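Local coordinates for ABC transporter, periplasmic substrate-binding protein (Vibrio cholerae O1 biovar eltor, PDB 1TWY), which probably serves as the periplasmic receptor of an ABC transporter, capturing phosphate for delivery to the membrane permease, at residues E29-M42 and L71-S83. Sequence-based numbering, arbitrary orientation.
Sequences EITISGSTSVARIM and LLKKGVADIAMTS. With PO4 (phosphate ion), chain I.
Phosphate oxygen O1 is gripped from both segments: the hydroxyls of Ser35, Ser37 and Ser83 all donate to it, Ser83 OG at 2.7 Å from PO4 O1, and the backbone N of Ser37 adds a longer bond. Oxygen O3 takes Thr36 N and Thr36 OG1, so the ion sits on amides at the start of helix 36-52, where the helix dipole would favour an anion. Ser35 OG also caps that helix, accepting from Val38 N in a nearly straight bond (171°); with OG anti to the backbone N (chi1 169°), it reaches cap and ion together. Arg237 bonds Ser37 OG, and Ser65 OG binds the ion as well.

The strand-turn-helix arrangement, with backbone amides on the anion, is consistent with the ligand site of a phosphate-binding periplasmic receptor, and it is built where parallel strands 29-34 and 79-82 end side by side. Ser35 N closes the pairing on Met81 O (2.9 Å), well above the carbonyl plane. At the other end Thr31 O takes both Asp78 N and Ile79 N in its plane, while Asp78 OD2 turns its anti lone pair to Thr31 N (3.0 Å). Beneath the turn, selenomethionine Met81 runs extended under the helix, its SE 3.7 Å from Val38 CG1 and 3.8 Å from Met42 CB. Farther along that face Ile32 CD1 presses on Ile79 CG2 (3.5 Å), with Phe255 of helix 250-260 against Ile79.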
loop_
_atom_site.group_PDB
_atom_site.type_symbol
_atom_site.label_atom_id
_atom_site.label_comp_id
_atom_site.label_asym_id
_atom_site.label_seq_id
_atom_site.Cartn_x
_atom_site.Cartn_y
_atom_site.Cartn_z
ATOM N N GLU A 29 16.913 -2.564 -23.359
ATOM C CA GLU A 29 15.554 -2.399 -22.769
ATOM C C GLU A 29 15.541 -3.177 -21.438
ATOM O O GLU A 29 16.131 -4.201 -21.377
ATOM C CB GLU A 29 14.490 -2.927 -23.730
ATOM C CG GLU A 29 13.506 -1.885 -24.288
ATOM C CD GLU A 29 12.040 -2.370 -24.414
ATOM O OE1 GLU A 29 11.801 -3.603 -24.610
ATOM O OE2 GLU A 29 11.105 -1.517 -24.308
ATOM N N ILE A 30 14.935 -2.619 -20.387
ATOM C CA ILE A 30 14.796 -3.271 -19.095
ATOM C C ILE A 30 13.291 -3.236 -18.894
ATOM O O ILE A 30 12.683 -2.243 -19.118
ATOM C CB ILE A 30 15.486 -2.467 -17.943
ATOM C CG1 ILE A 30 17.004 -2.578 -18.041
ATOM C CG2 ILE A 30 15.146 -2.997 -16.611
ATOM C CD1 ILE A 30 17.748 -1.535 -17.199
ATOM N N THR A 31 12.728 -4.315 -18.420
ATOM C CA THR A 31 11.261 -4.373 -18.214
ATOM C C THR A 31 11.098 -4.595 -16.732
ATOM O O THR A 31 11.631 -5.571 -16.191
ATOM C CB THR A 31 10.708 -5.542 -18.943
ATOM O OG1 THR A 31 11.015 -5.431 -20.337
ATOM C CG2 THR A 31 9.154 -5.631 -18.828
ATOM N N ILE A 32 10.397 -3.693 -16.037
ATOM C CA ILE A 32 10.115 -3.904 -14.648
ATOM C C ILE A 32 8.582 -4.002 -14.542
ATOM O O ILE A 32 7.885 -3.068 -14.924
ATOM C CB ILE A 32 10.762 -2.751 -13.757
ATOM C CG1 ILE A 32 10.400 -2.920 -12.302
ATOM C CG2 ILE A 32 10.373 -1.369 -14.214
ATOM C CD1 ILE A 32 11.340 -2.134 -11.303
ATOM N N SER A 33 8.098 -5.077 -13.951
ATOM C CA SER A 33 6.678 -5.423 -13.975
ATOM C C SER A 33 6.169 -5.665 -12.626
ATOM O O SER A 33 6.824 -6.296 -11.804
ATOM C CB SER A 33 6.533 -6.689 -14.831
ATOM O OG SER A 33 7.200 -6.411 -16.072
ATOM N N GLY A 34 4.892 -5.304 -12.423
ATOM C CA GLY A 34 4.153 -5.734 -11.255
ATOM C C GLY A 34 3.226 -4.662 -10.708
ATOM O O GLY A 34 2.499 -4.009 -11.440
ATOM N N SER A 35 3.329 -4.507 -9.434
ATOM C CA SER A 35 2.545 -3.598 -8.658
ATOM C C SER A 35 2.267 -2.252 -9.246
ATOM O O SER A 35 3.163 -1.510 -9.608
ATOM C CB SER A 35 3.138 -3.449 -7.250
ATOM O OG SER A 35 2.552 -2.386 -6.523
ATOM N N THR A 36 0.960 -1.951 -9.331
ATOM C CA THR A 36 0.551 -0.658 -9.787
ATOM C C THR A 36 0.770 0.363 -8.668
ATOM O O THR A 36 0.932 1.498 -9.023
ATOM C CB THR A 36 -0.973 -0.641 -10.129
ATOM O OG1 THR A 36 -1.727 -0.976 -8.961
ATOM C CG2 THR A 36 -1.309 -1.639 -11.286
ATOM N N SER A 37 0.735 -0.049 -7.441
ATOM C CA SER A 37 1.116 0.843 -6.288
ATOM C C SER A 37 2.582 1.347 -6.480
ATOM O O SER A 37 2.871 2.555 -6.462
ATOM C CB SER A 37 0.887 0.150 -4.961
ATOM O OG SER A 37 -0.467 -0.495 -4.902
ATOM N N VAL A 38 3.495 0.429 -6.706
ATOM C CA VAL A 38 4.914 0.754 -6.909
ATOM C C VAL A 38 5.101 1.453 -8.190
ATOM O O VAL A 38 5.984 2.317 -8.351
ATOM C CB VAL A 38 5.766 -0.463 -6.849
ATOM C CG1 VAL A 38 7.268 -0.042 -6.885
ATOM C CG2 VAL A 38 5.532 -1.153 -5.605
ATOM N N ALA A 39 4.299 1.220 -9.217
ATOM C CA ALA A 39 4.536 1.800 -10.526
ATOM C C ALA A 39 4.390 3.360 -10.495
ATOM O O ALA A 39 4.974 4.007 -11.289
ATOM C CB ALA A 39 3.571 1.255 -11.550
ATOM N N ARG A 40 3.576 3.880 -9.628
ATOM C CA ARG A 40 3.355 5.365 -9.457
ATOM C C ARG A 40 4.753 6.011 -9.201
ATOM O O ARG A 40 5.237 6.837 -9.963
ATOM C CB ARG A 40 2.402 5.602 -8.268
ATOM C CG ARG A 40 0.964 5.010 -8.513
ATOM C CD ARG A 40 -0.126 5.602 -7.586
ATOM N NE ARG A 40 -0.071 7.061 -7.657
ATOM C CZ ARG A 40 0.052 7.878 -6.617
ATOM N NH1 ARG A 40 0.145 7.410 -5.369
ATOM N NH2 ARG A 40 0.087 9.186 -6.833
ATOM N N ILE A 41 5.528 5.463 -8.292
ATOM C CA ILE A 41 6.870 6.048 -8.046
ATOM C C ILE A 41 7.892 5.542 -9.035
ATOM O O ILE A 41 8.762 6.270 -9.449
ATOM C CB ILE A 41 7.285 5.868 -6.581
ATOM C CG1 ILE A 41 8.544 6.656 -6.210
ATOM C CG2 ILE A 41 7.521 4.365 -6.188
ATOM C CD1 ILE A 41 8.417 8.260 -6.429
HETATM N N MSE A 42 7.706 4.302 -9.541
HETATM C CA MSE A 42 8.692 3.796 -10.497
HETATM C C MSE A 42 8.707 4.556 -11.795
HETATM O O MSE A 42 9.743 4.724 -12.420
HETATM C CB MSE A 42 8.577 2.259 -10.755
HETATM C CG MSE A 42 9.576 1.612 -11.574
HETATM SE SE MSE A 42 11.327 1.708 -10.608
HETATM C CE MSE A 42 10.891 0.794 -8.966
ATOM N N LEU A 71 5.677 -12.845 -14.375
ATOM C CA LEU A 71 6.439 -12.378 -15.501
ATOM C C LEU A 71 7.943 -12.475 -15.301
ATOM O O LEU A 71 8.686 -12.735 -16.216
ATOM C CB LEU A 71 5.991 -10.967 -15.909
ATOM C CG LEU A 71 4.574 -10.827 -16.494
ATOM C CD1 LEU A 71 4.144 -9.289 -16.527
ATOM C CD2 LEU A 71 4.548 -11.333 -17.839
ATOM N N LEU A 72 8.397 -12.147 -14.109
ATOM C CA LEU A 72 9.824 -12.301 -13.765
ATOM C C LEU A 72 10.237 -13.770 -13.752
ATOM O O LEU A 72 11.321 -14.079 -14.295
ATOM C CB LEU A 72 10.124 -11.681 -12.407
ATOM C CG LEU A 72 11.558 -11.770 -11.937
ATOM C CD1 LEU A 72 12.505 -11.022 -12.755
ATOM C CD2 LEU A 72 11.629 -11.316 -10.446
ATOM N N LYS A 73 9.372 -14.637 -13.206
ATOM C CA LYS A 73 9.710 -16.099 -13.105
ATOM C C LYS A 73 9.686 -16.744 -14.480
ATOM O O LYS A 73 10.490 -17.673 -14.740
ATOM C CB LYS A 73 8.863 -16.837 -12.141
ATOM C CG LYS A 73 9.171 -16.573 -10.681
ATOM C CD LYS A 73 8.299 -17.408 -9.793
ATOM C CE LYS A 73 8.539 -17.053 -8.337
ATOM N NZ LYS A 73 7.847 -18.044 -7.449
ATOM N N LYS A 74 8.938 -16.173 -15.419
ATOM C CA LYS A 74 8.913 -16.693 -16.812
ATOM C C LYS A 74 10.017 -16.053 -17.619
ATOM O O LYS A 74 10.178 -16.282 -18.829
ATOM C CB LYS A 74 7.542 -16.362 -17.479
ATOM C CG LYS A 74 6.381 -17.095 -16.820
ATOM C CD LYS A 74 4.961 -16.661 -17.341
ATOM C CE LYS A 74 3.939 -17.632 -16.862
ATOM N NZ LYS A 74 2.627 -17.146 -17.279
ATOM N N GLY A 75 10.792 -15.169 -17.023
ATOM C CA GLY A 75 11.882 -14.591 -17.755
ATOM C C GLY A 75 11.544 -13.561 -18.771
ATOM O O GLY A 75 12.368 -13.166 -19.583
ATOM N N VAL A 76 10.311 -13.023 -18.681
ATOM C CA VAL A 76 9.891 -11.946 -19.546
ATOM C C VAL A 76 9.721 -10.583 -18.901
ATOM O O VAL A 76 9.090 -9.724 -19.542
ATOM C CB VAL A 76 8.508 -12.377 -20.253
ATOM C CG1 VAL A 76 8.701 -13.640 -21.108
ATOM C CG2 VAL A 76 7.408 -12.686 -19.260
ATOM N N ALA A 77 10.043 -10.458 -17.598
ATOM C CA ALA A 77 10.465 -9.227 -16.933
ATOM C C ALA A 77 11.896 -9.384 -16.388
ATOM O O ALA A 77 12.260 -10.476 -16.019
ATOM C CB ALA A 77 9.516 -8.909 -15.734
ATOM N N ASP A 78 12.681 -8.296 -16.324
ATOM C CA ASP A 78 13.971 -8.266 -15.707
ATOM C C ASP A 78 13.890 -8.033 -14.203
ATOM O O ASP A 78 14.745 -8.496 -13.447
ATOM C CB ASP A 78 14.801 -7.204 -16.314
ATOM C CG ASP A 78 15.020 -7.412 -17.778
ATOM O OD1 ASP A 78 15.697 -8.420 -18.140
ATOM O OD2 ASP A 78 14.560 -6.637 -18.614
ATOM N N ILE A 79 12.853 -7.273 -13.796
ATOM C CA ILE A 79 12.633 -6.886 -12.434
ATOM C C ILE A 79 11.189 -7.029 -12.088
ATOM O O ILE A 79 10.419 -6.662 -12.911
ATOM C CB ILE A 79 13.166 -5.414 -12.131
ATOM C CG1 ILE A 79 14.635 -5.302 -12.603
ATOM C CG2 ILE A 79 13.050 -5.153 -10.640
ATOM C CD1 ILE A 79 15.221 -3.905 -12.580
ATOM N N ALA A 80 10.793 -7.481 -10.915
ATOM C CA ALA A 80 9.398 -7.349 -10.554
ATOM C C ALA A 80 9.303 -6.318 -9.401
ATOM O O ALA A 80 10.222 -6.081 -8.623
ATOM C CB ALA A 80 8.784 -8.635 -10.187
HETATM N N MSE A 81 8.092 -5.766 -9.227
HETATM C CA MSE A 81 7.857 -4.901 -8.135
HETATM C C MSE A 81 6.532 -5.393 -7.458
HETATM O O MSE A 81 5.597 -5.795 -8.157
HETATM C CB MSE A 81 7.810 -3.420 -8.583
HETATM C CG MSE A 81 6.833 -3.125 -9.534
HETATM SE SE MSE A 81 7.261 -1.304 -10.407
HETATM C CE MSE A 81 6.099 -1.932 -11.810
ATOM N N THR A 82 6.512 -5.425 -6.147
ATOM C CA THR A 82 5.326 -5.835 -5.401
ATOM C C THR A 82 5.041 -4.817 -4.336
ATOM O O THR A 82 5.879 -4.111 -3.895
ATOM C CB THR A 82 5.430 -7.223 -4.719
ATOM O OG1 THR A 82 6.351 -7.202 -3.601
ATOM C CG2 THR A 82 5.868 -8.309 -5.688
ATOM N N SER A 83 3.778 -4.768 -3.895
ATOM C CA SER A 83 3.368 -4.034 -2.735
ATOM C C SER A 83 2.973 -4.869 -1.522
ATOM O O SER A 83 2.160 -4.459 -0.650
ATOM C CB SER A 83 2.273 -3.092 -3.186
ATOM O OG SER A 83 1.199 -3.905 -3.734
HETATM P P PO4 I . -0.833 -3.859 -6.639
HETATM O O1 PO4 I . 0.044 -2.810 -5.936
HETATM O O2 PO4 I . -2.285 -3.859 -5.896
HETATM O O3 PO4 I . -1.050 -3.539 -8.165
HETATM O O4 PO4 I . -0.377 -5.296 -6.501
#